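Local coordinates for protein Thf1 (Thermosynechococcus elongatus, PDB 5MJR) that associates with the FtsH protease complex involved in photosystem II repair in cyanobacteria and may take part in photosynthetic membrane biogenesis, at residues L50-E53 against I54-R58; E101-P105 against Q106-E110; V154-Y157 against A158-E162; E187-K190 against R191-L195. All blocks are in the same frame, centred on the assembly; numbering follows the deposited sequence. Where two conformers were deposited one is given.

Interaction 1: L50-E53 against I54-R58; sequences LLVE and IHLLR
Leu50 and Ile54 meet one helical turn apart, the delta carbon of the isoleucine resting against the branch point of the leucine, with CG of Leu50 and CD1 of Ile54 3.9 Å apart. The longer arm of Ile54 reaches back because CG1 stands anti to its own carbonyl carbon (chi1 -64°), which also brings CG1 of Ile54 within 3.4 Å of Leu50 O. A second pair follows two residues on: Val52 and Leu56 run side by side in the same direction, CG1 of Val52 touching CD1 of Leu56 at 3.8 Å. Beneath both lie the backbone bonds that set this spacing, Ile54 N to Leu50 O at 3.0 Å and Leu56 N to Val52 O at 2.9 Å, both nearly straight, with N-H...O angles of 168° and 166°. Further out, Leu50 packs on Phe80 and Leu97, and Ile54 on Val73, while the carboxylate of Glu53 forms a salt bridge with Arg150 and ND1 of His55 is hydrogen-bonded to Thr27. Cut back to alanine, this isoleucine position would probably lose the arm that touches both Leu50 and Val73 and leave a gap beside them. The whole illustrates i to i+4 packing along an alpha helix: helix 41-58 packs among helices 24-34, 67-80 and 90-100 in this all-helical fold, some of its side chains touching two of them.

Interaction 2: E101-P105 against Q106-E110; sequences EEMNP and QQLKE
Asn104 reaches the backbone of Gln106 and Gln107 because its CG stands anti to its main-chain nitrogen (chi1 -179°) and a modest twist of the amide (chi2 -28°) turns OD1 over the start of the next helix. As N-cap, that one oxygen accepts two weak bonds, from Gln106 N at 2.9 Å, where the angle at hydrogen is only 127°, and from Gln107 N at 3.3 Å. The main chain completes the first turn: Asn104 O takes a hydrogen bond from Leu108 N at 3.0 Å, and Pro105 O one from Lys109 N. A water joins the two sides of the cap, accepting from Asn104 N and donating to Gln107 OE1, 2.8 Å from each. On the inner side CD1 of Leu108 lies 4.0 Å from CB of Met103. Along the outer surface Gln106, bent at chi2, gives NE2 to Glu110 OE2 in a straight bond of 2.8 Å that uses the anti lone pair of the carboxylate. The linker begins where a Schellman motif, with Glu102 at positive phi, ends helix 90-100, so a C-terminal and an N-terminal cap almost adjoin. Pro105 packs back on Phe94 and Cys98 of that helix, and Leu108 lies against Ala70 and Val73 of helix 67-80.

Interaction 3: V154-Y157 against A158-E162; sequences VGLY and AFLQE
Tyr157 lies under the side chain of Gln161, whose CG sits over one face of the ring, 4.2 Å from its centroid and displaced toward the rim. This is a CH-pi contact between residues i and i+4 of an alpha helix, here helix 150-162, most of whose side chains in this part are buried in an all-helical protein, though Gln161 is at the surface. With CG of Gln161 anti to its carbonyl carbon (chi1 -70°), the chain runs back along the helix, and CD of Gln161 comes to 3.4 Å from CE2 of Tyr157. The ring and amide planes are inclined by 33°, so the two groups overlap without stacking flat. Beneath them Gln161 N donates to Tyr157 O at 2.9 Å. With a serine in place of Tyr157, Gln161 would probably lose the surface that supports its methylene and amide and be set free to turn. Another face of the helix is apolar. Leu156 serves two partners there: its CD1 touches CD2 of Phe159 at 4.1 Å, while its CG meets CD1 of Leu160. Helix 171-178 covers part of this face through Leu171 and Leu175, and the Phe159 ring meets that of Trp115 at about 50°. Ala158, with its small side chain, packs on Leu71 and Thr75 of helix 67-80. Leu160 N lies almost in line with the C=O bond of Leu156, 2.9 Å from Leu156 O.

Interaction 4: E187-K190 against R191-L195; sequences EKVK and RDLEL. With SO4 (sulfate ion), chain B.
Four successive i to i+4 backbone bonds, from Arg191 N to Glu187 O through Glu194 N to Lys190 O, link these residues into the regular alpha helix 186-198, within a predicted coiled coil. Lys188 and Arg191 extend side by side from it, CB of Lys188 lying over one face of the guanidinium, 3.9 Å from NH2 of Arg191. The guanidinium is turned by a bend at chi3 (75°) and fixed along its edge: NE and NH2 of Arg191 grip Asp192 side-on, NE reaching OD1 at 2.8 Å and NH2 reaching OD2 at 3.0 Å. The first of these meets its oxygen from above the carboxylate plane. OD2 of Asp192 is also hydrogen-bonded to the hydroxyl of Tyr148, which ties the carboxylate to a neighbouring loop. On the buried side CG1 of Val189 touches CD1 of Leu193 at 3.7 Å, and the pair packs on Leu156 and Tyr157 of helix 150-162. Lys190 is held mainly by a salt bridge to Asp176, its link to Glu187 being weak. Both outer cations converge on a sulfate, probably from the crystallisation liquor, whose negative charge would offset theirs: NZ of Lys188 lies 2.6 Å from O1, and NH1 of Arg191 2.8 Å from O2.

The four contacts follow one another along the chain, each formed by neighbouring residues, and together sample a fold built from helices without strands. Interactions 1 and 2 have centres 14 Å apart and are joined, in one of the two conformers of Arg58, by salt bridges to Glu101 and Glu102, which then connect the end of helix 41-58 with the linker before helix 105-113. Interactions 3 and 4, centres 13 Å apart, share an apolar seam where Leu193 packs against Tyr157 and Val189 against Leu156. Interactions 2 and 4 lie on opposite sides of the chain's centre, about 26 Å between centres. Short-range helical order thus supplies the surfaces through which helices distant in sequence assemble.

Interaction 1: L50-E53 against I54-R58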
loop_
_atom_site.group_PDB
_atom_site.type_symbol
_atom_site.label_atom_id
_atom_site.label_comp_id
_atom_site.label_asym_id
_atom_site.label_seq_id
_atom_site.Cartn_x
_atom_site.Cartn_y
_atom_site.Cartn_z
ATOM N N LEU A 50 -3.461 10.267 -4.623
ATOM C CA LEU A 50 -3.552 9.295 -3.514
ATOM C C LEU A 50 -4.768 9.638 -2.627
ATOM O O LEU A 50 -5.494 8.752 -2.175
ATOM C CB LEU A 50 -2.240 9.189 -2.756
ATOM C CG LEU A 50 -2.161 8.086 -1.717
ATOM C CD1 LEU A 50 -2.440 6.676 -2.273
ATOM C CD2 LEU A 50 -0.851 8.176 -1.009
ATOM N N LEU A 51 -4.918 10.960 -2.335
ATOM C CA LEU A 51 -6.065 11.365 -1.481
ATOM C C LEU A 51 -7.378 10.924 -2.143
ATOM O O LEU A 51 -8.291 10.447 -1.441
ATOM C CB LEU A 51 -6.067 12.924 -1.291
ATOM C CG LEU A 51 -5.047 13.463 -0.316
ATOM C CD1 LEU A 51 -5.053 14.992 -0.442
ATOM C CD2 LEU A 51 -5.398 13.138 1.154
ATOM N N VAL A 52 -7.523 11.143 -3.437
ATOM C CA VAL A 52 -8.719 10.742 -4.141
ATOM C C VAL A 52 -8.923 9.208 -4.105
ATOM O O VAL A 52 -10.018 8.716 -3.846
ATOM C CB VAL A 52 -8.730 11.265 -5.597
ATOM C CG1 VAL A 52 -9.848 10.677 -6.426
ATOM C CG2 VAL A 52 -8.783 12.835 -5.584
ATOM N N GLU A 53 -7.821 8.502 -4.416
ATOM C CA GLU A 53 -7.890 7.029 -4.470
ATOM C C GLU A 53 -8.349 6.457 -3.147
ATOM O O GLU A 53 -9.257 5.586 -3.149
ATOM C CB GLU A 53 -6.470 6.515 -4.867
ATOM C CG GLU A 53 -6.413 5.024 -5.016
ATOM C CD GLU A 53 -5.054 4.524 -5.421
ATOM O OE1 GLU A 53 -4.038 5.261 -5.204
ATOM O OE2 GLU A 53 -4.956 3.377 -5.934
ATOM N N ILE A 54 -7.825 6.900 -2.033
ATOM C CA ILE A 54 -8.197 6.377 -0.737
ATOM C C ILE A 54 -9.626 6.754 -0.428
ATOM O O ILE A 54 -10.389 5.991 0.097
ATOM C CB ILE A 54 -7.209 6.846 0.353
ATOM C CG1 ILE A 54 -5.802 6.287 0.093
ATOM C CG2 ILE A 54 -7.741 6.509 1.715
ATOM C CD1 ILE A 54 -4.737 6.839 0.955
ATOM N N HIS A 55 -9.996 8.045 -0.746
ATOM C CA HIS A 55 -11.354 8.497 -0.419
ATOM C C HIS A 55 -12.367 7.563 -1.147
ATOM O O HIS A 55 -13.371 7.154 -0.587
ATOM C CB HIS A 55 -11.491 9.950 -0.876
ATOM C CG HIS A 55 -12.813 10.500 -0.588
ATOM N ND1 HIS A 55 -13.038 11.373 0.464
ATOM C CD2 HIS A 55 -13.988 10.335 -1.234
ATOM C CE1 HIS A 55 -14.329 11.686 0.449
ATOM N NE2 HIS A 55 -14.950 11.047 -0.547
ATOM N N LEU A 56 -12.143 7.321 -2.433
ATOM C CA LEU A 56 -13.076 6.532 -3.233
ATOM C C LEU A 56 -13.176 5.076 -2.746
ATOM O O LEU A 56 -14.237 4.460 -2.841
ATOM C CB LEU A 56 -12.776 6.632 -4.666
ATOM C CG LEU A 56 -12.924 8.047 -5.278
ATOM C CD1 LEU A 56 -12.499 7.918 -6.717
ATOM C CD2 LEU A 56 -14.401 8.518 -5.095
ATOM N N LEU A 57 -12.086 4.568 -2.200
ATOM C CA LEU A 57 -12.178 3.242 -1.518
ATOM C C LEU A 57 -13.066 3.332 -0.249
ATOM O O LEU A 57 -13.936 2.462 -0.059
ATOM C CB LEU A 57 -10.812 2.763 -1.171
ATOM C CG LEU A 57 -9.984 2.292 -2.365
ATOM C CD1 LEU A 57 -8.542 2.045 -1.963
ATOM C CD2 LEU A 57 -10.585 1.010 -2.960
ATOM N N ARG A 58 -12.849 4.356 0.576
ATOM C CA ARG A 58 -13.600 4.412 1.836
ATOM C C ARG A 58 -15.110 4.507 1.564
ATOM O O ARG A 58 -15.904 3.975 2.375
ATOM C CB ARG A 58 -13.133 5.617 2.643
ATOM C CG ARG A 58 -11.748 5.389 3.249
ATOM C CD ARG A 58 -11.274 6.530 4.190
ATOM N NE ARG A 58 -11.304 7.845 3.566
ATOM C CZ ARG A 58 -12.108 8.888 3.872
ATOM N NH1 ARG A 58 -12.989 8.797 4.956
ATOM N NH2 ARG A 58 -11.908 10.064 3.073
#

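Interaction 2: E101-P105 against Q106-E110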
loop_
_atom_site.group_PDB
_atom_site.type_symbol
_atom_site.label_atom_id
_atom_site.label_comp_id
_atom_site.label_asym_id
_atom_site.label_seq_id
_atom_site.Cartn_x
_atom_site.Cartn_y
_atom_site.Cartn_z
ATOM N N GLU A 101 -8.096 11.573 5.576
ATOM C CA GLU A 101 -8.844 10.402 5.150
ATOM C C GLU A 101 -9.547 9.686 6.342
ATOM O O GLU A 101 -10.034 8.585 6.139
ATOM C CB GLU A 101 -7.876 9.403 4.490
ATOM C CG GLU A 101 -7.241 9.866 3.259
ATOM C CD GLU A 101 -8.136 9.958 2.045
ATOM O OE1 GLU A 101 -9.315 9.638 2.013
ATOM O OE2 GLU A 101 -7.507 10.388 1.001
ATOM N N GLU A 102 -9.634 10.367 7.506
ATOM C CA GLU A 102 -10.266 9.732 8.646
ATOM C C GLU A 102 -9.621 8.381 8.969
ATOM O O GLU A 102 -10.257 7.373 9.317
ATOM C CB GLU A 102 -11.774 9.620 8.481
ATOM C CG GLU A 102 -12.448 11.013 8.175
ATOM C CD GLU A 102 -13.945 10.979 8.097
ATOM O OE1 GLU A 102 -14.510 11.143 9.140
ATOM O OE2 GLU A 102 -14.517 10.728 7.051
ATOM N N MET A 103 -8.277 8.393 8.872
ATOM C CA MET A 103 -7.429 7.311 9.328
ATOM C C MET A 103 -6.393 7.815 10.302
ATOM O O MET A 103 -6.253 9.040 10.541
ATOM C CB MET A 103 -6.716 6.642 8.139
ATOM C CG MET A 103 -7.713 6.124 7.080
ATOM S SD MET A 103 -6.999 5.153 5.763
ATOM C CE MET A 103 -8.475 4.616 4.913
ATOM N N ASN A 104 -5.662 6.905 10.915
ATOM C CA ASN A 104 -4.681 7.175 11.967
ATOM C C ASN A 104 -3.313 6.835 11.453
ATOM O O ASN A 104 -3.064 5.648 11.189
ATOM C CB ASN A 104 -5.048 6.372 13.245
ATOM C CG ASN A 104 -4.109 6.624 14.363
ATOM O OD1 ASN A 104 -2.930 6.941 14.162
ATOM N ND2 ASN A 104 -4.566 6.402 15.586
ATOM N N PRO A 105 -2.465 7.828 11.218
ATOM C CA PRO A 105 -1.148 7.535 10.605
ATOM C C PRO A 105 -0.349 6.533 11.446
ATOM O O PRO A 105 0.427 5.750 10.856
ATOM C CB PRO A 105 -0.471 8.942 10.519
ATOM C CG PRO A 105 -1.208 9.757 11.563
ATOM C CD PRO A 105 -2.641 9.249 11.604
ATOM N N GLN A 106 -0.459 6.581 12.763
ATOM C CA GLN A 106 0.250 5.667 13.620
ATOM C C GLN A 106 -0.264 4.259 13.455
ATOM O O GLN A 106 0.541 3.295 13.498
ATOM C CB GLN A 106 0.235 6.061 15.080
ATOM C CG GLN A 106 1.156 5.308 15.970
ATOM C CD GLN A 106 2.607 5.351 15.578
ATOM O OE1 GLN A 106 3.086 6.271 14.936
ATOM N NE2 GLN A 106 3.358 4.352 16.060
ATOM N N GLN A 107 -1.553 4.072 13.277
ATOM C CA GLN A 107 -2.103 2.722 13.000
ATOM C C GLN A 107 -1.577 2.240 11.662
ATOM O O GLN A 107 -1.143 1.072 11.549
ATOM C CB GLN A 107 -3.628 2.714 12.990
ATOM C CG GLN A 107 -4.235 1.339 12.721
ATOM C CD GLN A 107 -5.717 1.264 12.730
ATOM O OE1 GLN A 107 -6.418 2.288 12.802
ATOM N NE2 GLN A 107 -6.256 0.066 12.606
ATOM N N LEU A 108 -1.582 3.072 10.603
ATOM C CA LEU A 108 -1.070 2.576 9.346
ATOM C C LEU A 108 0.426 2.212 9.484
ATOM O O LEU A 108 0.870 1.202 8.859
ATOM C CB LEU A 108 -1.260 3.595 8.198
ATOM C CG LEU A 108 -2.593 3.493 7.474
ATOM C CD1 LEU A 108 -3.778 3.978 8.353
ATOM C CD2 LEU A 108 -2.506 4.146 6.119
ATOM N N LYS A 109 1.206 3.041 10.153
ATOM C CA LYS A 109 2.639 2.759 10.319
ATOM C C LYS A 109 2.854 1.465 11.098
ATOM O O LYS A 109 3.704 0.624 10.673
ATOM C CB LYS A 109 3.358 3.900 10.994
ATOM C CG LYS A 109 3.519 5.133 10.144
ATOM C CD LYS A 109 4.225 6.160 11.083
ATOM C CE LYS A 109 4.141 7.459 10.519
ATOM N NZ LYS A 109 4.848 8.556 11.263
ATOM N N GLU A 110 2.092 1.223 12.175
ATOM C CA GLU A 110 2.307 0.022 12.922
ATOM C C GLU A 110 1.856 -1.191 12.111
ATOM O O GLU A 110 2.495 -2.261 12.147
ATOM C CB GLU A 110 1.600 0.126 14.233
ATOM C CG GLU A 110 2.249 1.081 15.240
ATOM C CD GLU A 110 1.666 1.180 16.644
ATOM O OE1 GLU A 110 0.974 0.239 17.092
ATOM O OE2 GLU A 110 1.971 2.212 17.302
HETATM O O HOH W 1 -6.702 4.275 10.901
#

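Interaction 3: V154-Y157 against A158-E162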
loop_
_atom_site.group_PDB
_atom_site.type_symbol
_atom_site.label_atom_id
_atom_site.label_comp_id
_atom_site.label_asym_id
_atom_site.label_seq_id
_atom_site.Cartn_x
_atom_site.Cartn_y
_atom_site.Cartn_z
ATOM N N VAL A 154 0.441 -3.456 -4.294
ATOM C CA VAL A 154 1.634 -2.816 -3.786
ATOM C C VAL A 154 1.991 -3.409 -2.436
ATOM O O VAL A 154 3.150 -3.702 -2.139
ATOM C CB VAL A 154 1.528 -1.281 -3.825
ATOM C CG1 VAL A 154 2.764 -0.652 -3.179
ATOM C CG2 VAL A 154 1.322 -0.788 -5.268
ATOM N N GLY A 155 1.008 -3.509 -1.564
ATOM C CA GLY A 155 1.220 -4.092 -0.275
ATOM C C GLY A 155 1.786 -5.550 -0.371
ATOM O O GLY A 155 2.691 -5.911 0.394
ATOM N N LEU A 156 1.154 -6.364 -1.248
ATOM C CA LEU A 156 1.658 -7.745 -1.420
ATOM C C LEU A 156 3.140 -7.741 -1.810
ATOM O O LEU A 156 3.924 -8.464 -1.246
ATOM C CB LEU A 156 0.818 -8.487 -2.427
ATOM C CG LEU A 156 1.237 -9.896 -2.723
ATOM C CD1 LEU A 156 1.125 -10.823 -1.528
ATOM C CD2 LEU A 156 0.560 -10.482 -3.909
ATOM N N TYR A 157 3.515 -6.895 -2.756
ATOM C CA TYR A 157 4.907 -6.825 -3.183
ATOM C C TYR A 157 5.831 -6.455 -2.050
ATOM O O TYR A 157 6.912 -7.068 -1.873
ATOM C CB TYR A 157 5.002 -5.834 -4.347
ATOM C CG TYR A 157 6.412 -5.800 -4.870
ATOM C CD1 TYR A 157 6.926 -6.728 -5.729
ATOM C CD2 TYR A 157 7.220 -4.718 -4.552
ATOM C CE1 TYR A 157 8.189 -6.564 -6.273
ATOM C CE2 TYR A 157 8.510 -4.565 -5.051
ATOM C CZ TYR A 157 8.994 -5.524 -5.884
ATOM O OH TYR A 157 10.266 -5.346 -6.406
ATOM N N ALA A 158 5.420 -5.485 -1.237
ATOM C CA ALA A 158 6.264 -5.113 -0.093
ATOM C C ALA A 158 6.444 -6.213 0.907
ATOM O O ALA A 158 7.515 -6.414 1.445
ATOM C CB ALA A 158 5.706 -3.851 0.596
ATOM N N PHE A 159 5.353 -6.971 1.135
ATOM C CA PHE A 159 5.503 -8.167 1.964
ATOM C C PHE A 159 6.446 -9.174 1.368
ATOM O O PHE A 159 7.322 -9.688 2.101
ATOM C CB PHE A 159 4.096 -8.761 2.146
ATOM C CG PHE A 159 4.098 -10.215 2.561
ATOM C CD1 PHE A 159 4.742 -10.642 3.732
ATOM C CD2 PHE A 159 3.523 -11.180 1.794
ATOM C CE1 PHE A 159 4.742 -11.974 4.101
ATOM C CE2 PHE A 159 3.562 -12.536 2.139
ATOM C CZ PHE A 159 4.182 -12.904 3.277
ATOM N N LEU A 160 6.315 -9.430 0.092
ATOM C CA LEU A 160 7.154 -10.440 -0.530
ATOM C C LEU A 160 8.613 -10.032 -0.443
ATOM O O LEU A 160 9.492 -10.924 -0.360
ATOM C CB LEU A 160 6.697 -10.674 -1.971
ATOM C CG LEU A 160 5.352 -11.322 -2.162
ATOM C CD1 LEU A 160 4.949 -11.288 -3.598
ATOM C CD2 LEU A 160 5.237 -12.681 -1.522
ATOM N N GLN A 161 8.874 -8.737 -0.519
ATOM C CA GLN A 161 10.222 -8.265 -0.348
ATOM C C GLN A 161 10.890 -8.587 1.027
ATOM O O GLN A 161 12.110 -8.605 1.055
ATOM C CB GLN A 161 10.300 -6.817 -0.604
ATOM C CG GLN A 161 10.132 -6.355 -2.031
ATOM C CD GLN A 161 10.316 -4.835 -2.200
ATOM O OE1 GLN A 161 9.511 -4.023 -1.748
ATOM N NE2 GLN A 161 11.367 -4.456 -2.838
ATOM N N GLU A 162 10.070 -8.819 2.074
ATOM C CA GLU A 162 10.591 -9.186 3.372
ATOM C C GLU A 162 11.094 -10.574 3.367
ATOM O O GLU A 162 11.896 -10.896 4.213
ATOM C CB GLU A 162 9.514 -9.177 4.486
ATOM C CG GLU A 162 8.995 -7.818 4.787
ATOM C CD GLU A 162 9.926 -6.890 5.514
ATOM O OE1 GLU A 162 10.883 -7.320 6.212
ATOM O OE2 GLU A 162 9.627 -5.716 5.366
#

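Interaction 4: E187-K190 against R191-L195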
loop_
_atom_site.group_PDB
_atom_site.type_symbol
_atom_site.label_atom_id
_atom_site.label_comp_id
_atom_site.label_asym_id
_atom_site.label_seq_id
_atom_site.Cartn_x
_atom_site.Cartn_y
_atom_site.Cartn_z
ATOM N N GLU A 187 -4.327 -12.175 -11.130
ATOM C CA GLU A 187 -4.125 -11.587 -12.461
ATOM C C GLU A 187 -4.143 -10.056 -12.455
ATOM O O GLU A 187 -3.405 -9.395 -13.187
ATOM C CB GLU A 187 -5.053 -12.144 -13.566
ATOM C CG GLU A 187 -4.794 -13.642 -13.933
ATOM C CD GLU A 187 -3.331 -13.912 -14.393
ATOM O OE1 GLU A 187 -2.954 -13.342 -15.464
ATOM O OE2 GLU A 187 -2.583 -14.686 -13.685
ATOM N N LYS A 188 -5.005 -9.485 -11.609
ATOM C CA LYS A 188 -4.985 -8.046 -11.366
ATOM C C LYS A 188 -3.768 -7.572 -10.611
ATOM O O LYS A 188 -3.195 -6.536 -10.968
ATOM C CB LYS A 188 -6.244 -7.669 -10.536
ATOM C CG LYS A 188 -7.516 -7.929 -11.257
ATOM C CD LYS A 188 -8.684 -7.386 -10.414
ATOM C CE LYS A 188 -9.937 -7.622 -11.171
ATOM N NZ LYS A 188 -11.107 -7.073 -10.507
ATOM N N VAL A 189 -3.255 -8.367 -9.671
ATOM C CA VAL A 189 -1.998 -8.068 -9.032
ATOM C C VAL A 189 -0.859 -7.957 -10.056
ATOM O O VAL A 189 -0.039 -7.029 -9.994
ATOM C CB VAL A 189 -1.672 -9.042 -7.916
ATOM C CG1 VAL A 189 -0.281 -8.874 -7.362
ATOM C CG2 VAL A 189 -2.687 -8.948 -6.776
ATOM N N LYS A 190 -0.745 -8.933 -10.967
ATOM C CA LYS A 190 0.319 -8.898 -11.973
ATOM C C LYS A 190 0.233 -7.589 -12.745
ATOM O O LYS A 190 1.241 -6.942 -13.000
ATOM C CB LYS A 190 0.193 -10.133 -12.889
ATOM C CG LYS A 190 0.651 -11.432 -12.183
ATOM C CD LYS A 190 0.446 -12.557 -13.182
ATOM C CE LYS A 190 0.787 -13.891 -12.535
ATOM N NZ LYS A 190 0.771 -14.950 -13.499
ATOM N N ARG A 191 -0.968 -7.328 -13.263
ATOM C CA ARG A 191 -1.212 -6.113 -14.009
ATOM C C ARG A 191 -0.786 -4.869 -13.253
ATOM O O ARG A 191 -0.077 -3.995 -13.776
ATOM C CB ARG A 191 -2.705 -6.049 -14.362
ATOM C CG ARG A 191 -3.149 -4.706 -14.940
ATOM C CD ARG A 191 -4.695 -4.530 -14.824
ATOM N NE ARG A 191 -5.071 -4.230 -13.450
ATOM C CZ ARG A 191 -6.303 -4.246 -12.959
ATOM N NH1 ARG A 191 -7.341 -4.592 -13.715
ATOM N NH2 ARG A 191 -6.492 -3.979 -11.648
ATOM N N ASP A 192 -1.225 -4.752 -12.031
ATOM C CA ASP A 192 -1.000 -3.585 -11.230
ATOM C C ASP A 192 0.465 -3.449 -10.805
ATOM O O ASP A 192 0.959 -2.317 -10.731
ATOM C CB ASP A 192 -1.936 -3.574 -10.010
ATOM C CG ASP A 192 -3.401 -3.361 -10.389
ATOM O OD1 ASP A 192 -3.658 -2.852 -11.513
ATOM O OD2 ASP A 192 -4.308 -3.703 -9.607
ATOM N N LEU A 193 1.150 -4.535 -10.578
ATOM C CA LEU A 193 2.592 -4.500 -10.227
ATOM C C LEU A 193 3.453 -4.184 -11.435
ATOM O O LEU A 193 4.450 -3.560 -11.243
ATOM C CB LEU A 193 3.083 -5.783 -9.500
ATOM C CG LEU A 193 2.528 -5.901 -8.040
ATOM C CD1 LEU A 193 3.047 -7.242 -7.513
ATOM C CD2 LEU A 193 2.899 -4.698 -7.218
ATOM N N GLU A 194 3.048 -4.672 -12.622
ATOM C CA GLU A 194 3.816 -4.301 -13.829
ATOM C C GLU A 194 3.745 -2.795 -13.943
ATOM O O GLU A 194 4.752 -2.179 -14.268
ATOM C CB GLU A 194 3.356 -5.058 -15.075
ATOM C CG GLU A 194 4.167 -4.817 -16.309
ATOM C CD GLU A 194 4.230 -5.968 -17.278
ATOM O OE1 GLU A 194 3.436 -6.923 -17.085
ATOM O OE2 GLU A 194 5.119 -5.887 -18.217
ATOM N N LEU A 195 2.540 -2.173 -13.841
ATOM C CA LEU A 195 2.378 -0.738 -13.907
ATOM C C LEU A 195 3.199 -0.056 -12.858
ATOM O O LEU A 195 4.012 0.905 -13.121
ATOM C CB LEU A 195 0.870 -0.342 -13.796
ATOM C CG LEU A 195 0.490 1.127 -14.063
ATOM C CD1 LEU A 195 0.941 1.455 -15.437
ATOM C CD2 LEU A 195 -1.016 1.309 -13.817
HETATM S S SO4 B . -10.191 -3.516 -11.066
HETATM O O1 SO4 B . -10.902 -4.460 -10.136
HETATM O O2 SO4 B . -9.779 -4.293 -12.280
HETATM O O3 SO4 B . -9.001 -3.004 -10.312
HETATM O O4 SO4 B . -10.985 -2.398 -11.534
#